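Local atomic coordinates of ankyrin repeat and SAM domain-containing protein 3 (Homo sapiens, PDB entry 4NL9), a protein that self-associates through its SAM domain, the part of the protein in this chain, and may take part in vasopressin signalling in the kidney. Residues A[9-12]-A[13-17]; A[38-42]-A[43-47]. The protein carries 1 engineered substitution. All coordinates share one frame; numbering follows the deposited sequence.

Contact 1 of 2, residues A[9-12]-A[13-17]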
loop_
_atom_site.group_PDB
_atom_site.type_symbol
_atom_site.label_atom_id
_atom_site.label_comp_id
_atom_site.label_asym_id
_atom_site.label_seq_id
_atom_site.Cartn_x
_atom_site.Cartn_y
_atom_site.Cartn_z
ATOM N N GLN A 9 4.709 -2.676 19.697
ATOM C CA GLN A 9 5.580 -2.222 20.775
ATOM C C GLN A 9 6.656 -1.260 20.271
ATOM O O GLN A 9 7.081 -0.355 20.989
ATOM C CB GLN A 9 6.245 -3.418 21.464
ATOM C CG GLN A 9 5.384 -4.674 21.512
ATOM C CD GLN A 9 5.496 -5.520 20.249
ATOM O OE1 GLN A 9 4.541 -5.639 19.476
ATOM N NE2 GLN A 9 6.669 -6.116 20.039
ATOM N N ASP A 10 7.098 -1.469 19.034
ATOM C CA ASP A 10 8.151 -0.649 18.441
ATOM C C ASP A 10 8.013 -0.624 16.923
ATOM O O ASP A 10 7.103 -1.238 16.360
ATOM C CB ASP A 10 9.558 -1.104 18.882
ATOM C CG ASP A 10 9.859 -2.567 18.550
ATOM O OD1 ASP A 10 9.229 -3.170 17.664
ATOM O OD2 ASP A 10 10.783 -3.122 19.182
ATOM N N LEU A 11 8.898 0.097 16.247
ATOM C CA LEU A 11 8.753 0.236 14.808
ATOM C C LEU A 11 8.910 -1.104 14.091
ATOM O O LEU A 11 8.161 -1.403 13.170
ATOM C CB LEU A 11 9.746 1.260 14.254
ATOM C CG LEU A 11 9.641 1.533 12.753
ATOM C CD1 LEU A 11 8.221 1.964 12.319
ATOM C CD2 LEU A 11 10.671 2.583 12.365
ATOM N N ALA A 12 9.873 -1.912 14.531
ATOM C CA ALA A 12 10.077 -3.213 13.902
ATOM C C ALA A 12 8.792 -4.033 13.972
ATOM O O ALA A 12 8.422 -4.692 13.010
ATOM C CB ALA A 12 11.225 -3.948 14.564
ATOM N N ALA A 13 8.096 -3.951 15.102
ATOM C CA ALA A 13 6.847 -4.688 15.263
ATOM C C ALA A 13 5.773 -4.221 14.282
ATOM O O ALA A 13 5.068 -5.032 13.685
ATOM C CB ALA A 13 6.349 -4.595 16.706
ATOM N N LEU A 14 5.658 -2.909 14.107
ATOM C CA LEU A 14 4.692 -2.368 13.166
ATOM C C LEU A 14 5.023 -2.818 11.747
ATOM O O LEU A 14 4.159 -3.313 11.039
ATOM C CB LEU A 14 4.630 -0.832 13.259
ATOM C CG LEU A 14 3.559 -0.116 12.425
ATOM C CD1 LEU A 14 3.162 1.210 13.064
ATOM C CD2 LEU A 14 4.047 0.146 10.994
ATOM N N LEU A 15 6.274 -2.620 11.333
ATOM C CA LEU A 15 6.690 -2.973 9.979
ATOM C C LEU A 15 6.525 -4.471 9.709
ATOM O O LEU A 15 6.162 -4.867 8.599
ATOM C CB LEU A 15 8.138 -2.521 9.733
ATOM C CG LEU A 15 8.342 -1.001 9.752
ATOM C CD1 LEU A 15 9.790 -0.631 9.477
ATOM C CD2 LEU A 15 7.420 -0.307 8.761
ATOM N N GLU A 16 6.777 -5.292 10.721
ATOM C CA GLU A 16 6.604 -6.735 10.574
ATOM C C GLU A 16 5.147 -7.056 10.257
ATOM O O GLU A 16 4.851 -7.880 9.383
ATOM C CB GLU A 16 7.039 -7.478 11.837
ATOM C CG GLU A 16 6.828 -8.982 11.755
ATOM C CD GLU A 16 7.383 -9.720 12.955
ATOM O OE1 GLU A 16 7.524 -9.098 14.032
ATOM O OE2 GLU A 16 7.681 -10.926 12.819
ATOM N N GLN A 17 4.246 -6.383 10.960
ATOM C CA GLN A 17 2.816 -6.609 10.804
ATOM C C GLN A 17 2.351 -6.299 9.383
ATOM O O GLN A 17 1.498 -6.998 8.839
ATOM C CB GLN A 17 2.042 -5.776 11.831
ATOM C CG GLN A 17 0.627 -6.265 12.106
ATOM C CD GLN A 17 -0.005 -5.575 13.306
ATOM O OE1 GLN A 17 0.666 -4.860 14.054
ATOM N NE2 GLN A 17 -1.304 -5.786 13.494
#
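A13 N donates to OD1 of D10 across 2.9 Å, and this bond marks the start of helix 11-17, the first helix of the SAM domain. D10 is the N-cap residue. Its CG stands between the backbone N and the carbonyl carbon (chi1 57°), which curls the carboxylate back over the first turn although the side chain sets out away from it. OD1 is met nearly along its own C-O bond, and the same oxygen lies 3.4 Å from A13 CB, with the methyl of A13 packed beside the cap. The backbone carries on where the side chain stops. L14 N bonds to D10 O at a longish 3.2 Å, whereas L15 N meets L11 O at 2.9 Å with an almost straight N-H...O angle of 178°. One step on, E16 N bonds to A12 O. Q9 bends its chain at chi2 and brings its amide close to the methyl of A13, with OE1 3.5 Å from A13 CB; P8 touches this alanine as well. On the buried side of the helix, the side chains of L11 and L15 run obliquely past each other, with CD1 of L11 3.9 Å from CG of L15. Both also lean on F27 of helix 24-29, while L14 turns to L34 and F37 of helix 34-37. The short turn thus separates two kinds of chemistry, polar closure at its exposed start and leucine packing into the helical bundle. A carboxylate at this end would probably interact favourably with the positive pole of the helix, in addition to giving the amide of A13 a charged acceptor at the first turn.

Contact 2 of 2, residues A[38-42]-A[43-47]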
loop_
_atom_site.group_PDB
_atom_site.type_symbol
_atom_site.label_atom_id
_atom_site.label_comp_id
_atom_site.label_asym_id
_atom_site.label_seq_id
_atom_site.Cartn_x
_atom_site.Cartn_y
_atom_site.Cartn_z
ATOM N N LEU A 38 4.777 7.451 13.567
ATOM C CA LEU A 38 3.340 7.679 13.668
ATOM C C LEU A 38 2.943 9.132 13.445
ATOM O O LEU A 38 1.747 9.435 13.365
ATOM C CB LEU A 38 2.802 7.152 15.000
ATOM C CG LEU A 38 2.871 5.634 15.176
ATOM C CD1 LEU A 38 2.499 5.231 16.595
ATOM C CD2 LEU A 38 1.980 4.891 14.162
ATOM N N THR A 39 3.931 10.015 13.329
ATOM C CA THR A 39 3.679 11.415 12.969
ATOM C C THR A 39 3.902 11.721 11.484
ATOM O O THR A 39 3.652 12.841 11.046
ATOM C CB THR A 39 4.571 12.398 13.770
ATOM O OG1 THR A 39 5.915 12.366 13.272
ATOM C CG2 THR A 39 4.546 12.083 15.257
ATOM N N LEU A 40 4.379 10.748 10.708
ATOM C CA LEU A 40 4.774 11.034 9.330
ATOM C C LEU A 40 3.584 11.120 8.406
ATOM O O LEU A 40 2.609 10.408 8.576
ATOM C CB LEU A 40 5.727 9.963 8.795
ATOM C CG LEU A 40 7.025 9.834 9.582
ATOM C CD1 LEU A 40 7.843 8.693 9.006
ATOM C CD2 LEU A 40 7.813 11.138 9.543
ATOM N N THR A 41 3.688 12.010 7.431
ATOM C CA THR A 41 2.709 12.079 6.359
ATOM C C THR A 41 3.216 11.299 5.151
ATOM O O THR A 41 4.381 10.864 5.104
ATOM C CB THR A 41 2.426 13.534 5.919
ATOM O OG1 THR A 41 3.572 14.048 5.231
ATOM C CG2 THR A 41 2.106 14.413 7.128
ATOM N N GLU A 42 2.335 11.137 4.169
ATOM C CA GLU A 42 2.649 10.407 2.957
ATOM C C GLU A 42 3.915 10.935 2.289
ATOM O O GLU A 42 4.809 10.151 1.914
ATOM C CB GLU A 42 1.469 10.485 1.992
ATOM C CG GLU A 42 1.682 9.713 0.728
ATOM C CD GLU A 42 0.460 9.752 -0.166
ATOM O OE1 GLU A 42 0.013 10.870 -0.503
ATOM O OE2 GLU A 42 -0.061 8.672 -0.521
ATOM N N SER A 43 4.007 12.256 2.148
ATOM C CA SER A 43 5.168 12.845 1.496
ATOM C C SER A 43 6.446 12.722 2.337
ATOM O O SER A 43 7.557 12.701 1.790
ATOM C CB SER A 43 4.900 14.299 1.084
ATOM O OG SER A 43 4.799 15.160 2.210
ATOM N N ASP A 44 6.295 12.654 3.660
ATOM C CA ASP A 44 7.429 12.355 4.543
ATOM C C ASP A 44 7.987 10.969 4.249
ATOM O O ASP A 44 9.203 10.770 4.229
ATOM C CB ASP A 44 7.027 12.401 6.021
ATOM C CG ASP A 44 6.697 13.799 6.514
ATOM O OD1 ASP A 44 7.215 14.793 5.958
ATOM O OD2 ASP A 44 5.942 13.889 7.501
ATOM N N LEU A 45 7.094 10.004 4.045
ATOM C CA LEU A 45 7.511 8.646 3.742
ATOM C C LEU A 45 8.237 8.588 2.397
ATOM O O LEU A 45 9.289 7.949 2.260
ATOM C CB LEU A 45 6.297 7.717 3.751
ATOM C CG LEU A 45 5.663 7.501 5.135
ATOM C CD1 LEU A 45 4.288 6.879 4.985
ATOM C CD2 LEU A 45 6.556 6.644 6.049
ATOM N N LYS A 46 7.680 9.275 1.402
ATOM C CA LYS A 46 8.305 9.320 0.089
ATOM C C LYS A 46 9.709 9.938 0.179
ATOM O O LYS A 46 10.669 9.406 -0.379
ATOM C CB LYS A 46 7.406 10.099 -0.876
ATOM C CG LYS A 46 7.899 10.136 -2.301
ATOM C CD LYS A 46 6.886 10.882 -3.150
ATOM C CE LYS A 46 7.393 11.099 -4.550
ATOM N NZ LYS A 46 6.297 11.696 -5.379
ATOM N N GLU A 47 9.826 11.033 0.921
ATOM C CA GLU A 47 11.093 11.734 1.099
ATOM C C GLU A 47 12.193 10.881 1.754
ATOM O O GLU A 47 13.379 11.046 1.449
ATOM C CB GLU A 47 10.825 12.995 1.929
ATOM C CG GLU A 47 12.012 13.884 2.188
ATOM C CD GLU A 47 11.650 15.059 3.090
ATOM O OE1 GLU A 47 10.947 14.861 4.114
ATOM O OE2 GLU A 47 12.067 16.185 2.765
#
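T41 and D44 turn toward each other through their first torsions: OG1 of T41 sits between its backbone N and carbonyl carbon (chi1 70°), and CG of D44 lies anti to its own carbonyl carbon (chi1 -69°), which swings the carboxylate back beside the threonine. The result is a capping box at the start of helix 42-48 in the SAM domain, with T41 as the N-cap and each residue's side chain accepting from the other's backbone. The two halves are unequal. T41 N gives a straight bond to D44 OD2, 2.9 Å long, arriving from above the carboxylate plane, 35° out of it. The return bond, from D44 N to T41 OG1, is weak at 3.4 Å. Beneath the box the helical pattern takes over, as L45 N donates to T41 O and K46 N to E42 O, each at 3.0 Å. Replacing D44 with an alanine would probably leave the T41 amide without its acceptor and free the chain ahead of the helix to shift. The carboxylate, close to the first turn, is also likely to interact favourably with the partial positive charge at the helix start. Apolar packing joins the box from the inner side. L40 crosses D44, laying CD2 3.8 Å from the aspartate CB. F27 of helix 24-29 touches both L40 and L45, and L45 continues to M59 and T60 of helix 53-65; E42 reaches K56 and T60 on that same long helix. Ahead of the cap, T39 OG1 hydrogen-bonds to the carbonyl of E36, in the last turn of helix 34-37. The other branch of L40 completes the hydrophobic side, its CD1 meeting CD2 of L45 at 3.8 Å.

How the contacts relate
From the N terminus, contact 1 comes first, opening helix 11-17 as the chain leaves its N-terminal loop. Helices 24-29 and 34-37 follow before the chain enters 38-42 and turns into helix 42-48 at contact 2. The contacts stand in series, neither nested nor crossed, and each closes just a local turn at a helix start. The centres of contact 1 and contact 2 are about 16 Å apart, and the two lie on opposite sides of the middle of the chain. They still meet at one point, where L14 CD1 packs 4.0 Å from L38 CD2. F27 of helix 24-29 is a shared neighbour, touched by leucines from both contacts, and helix 53-65 backs contact 2.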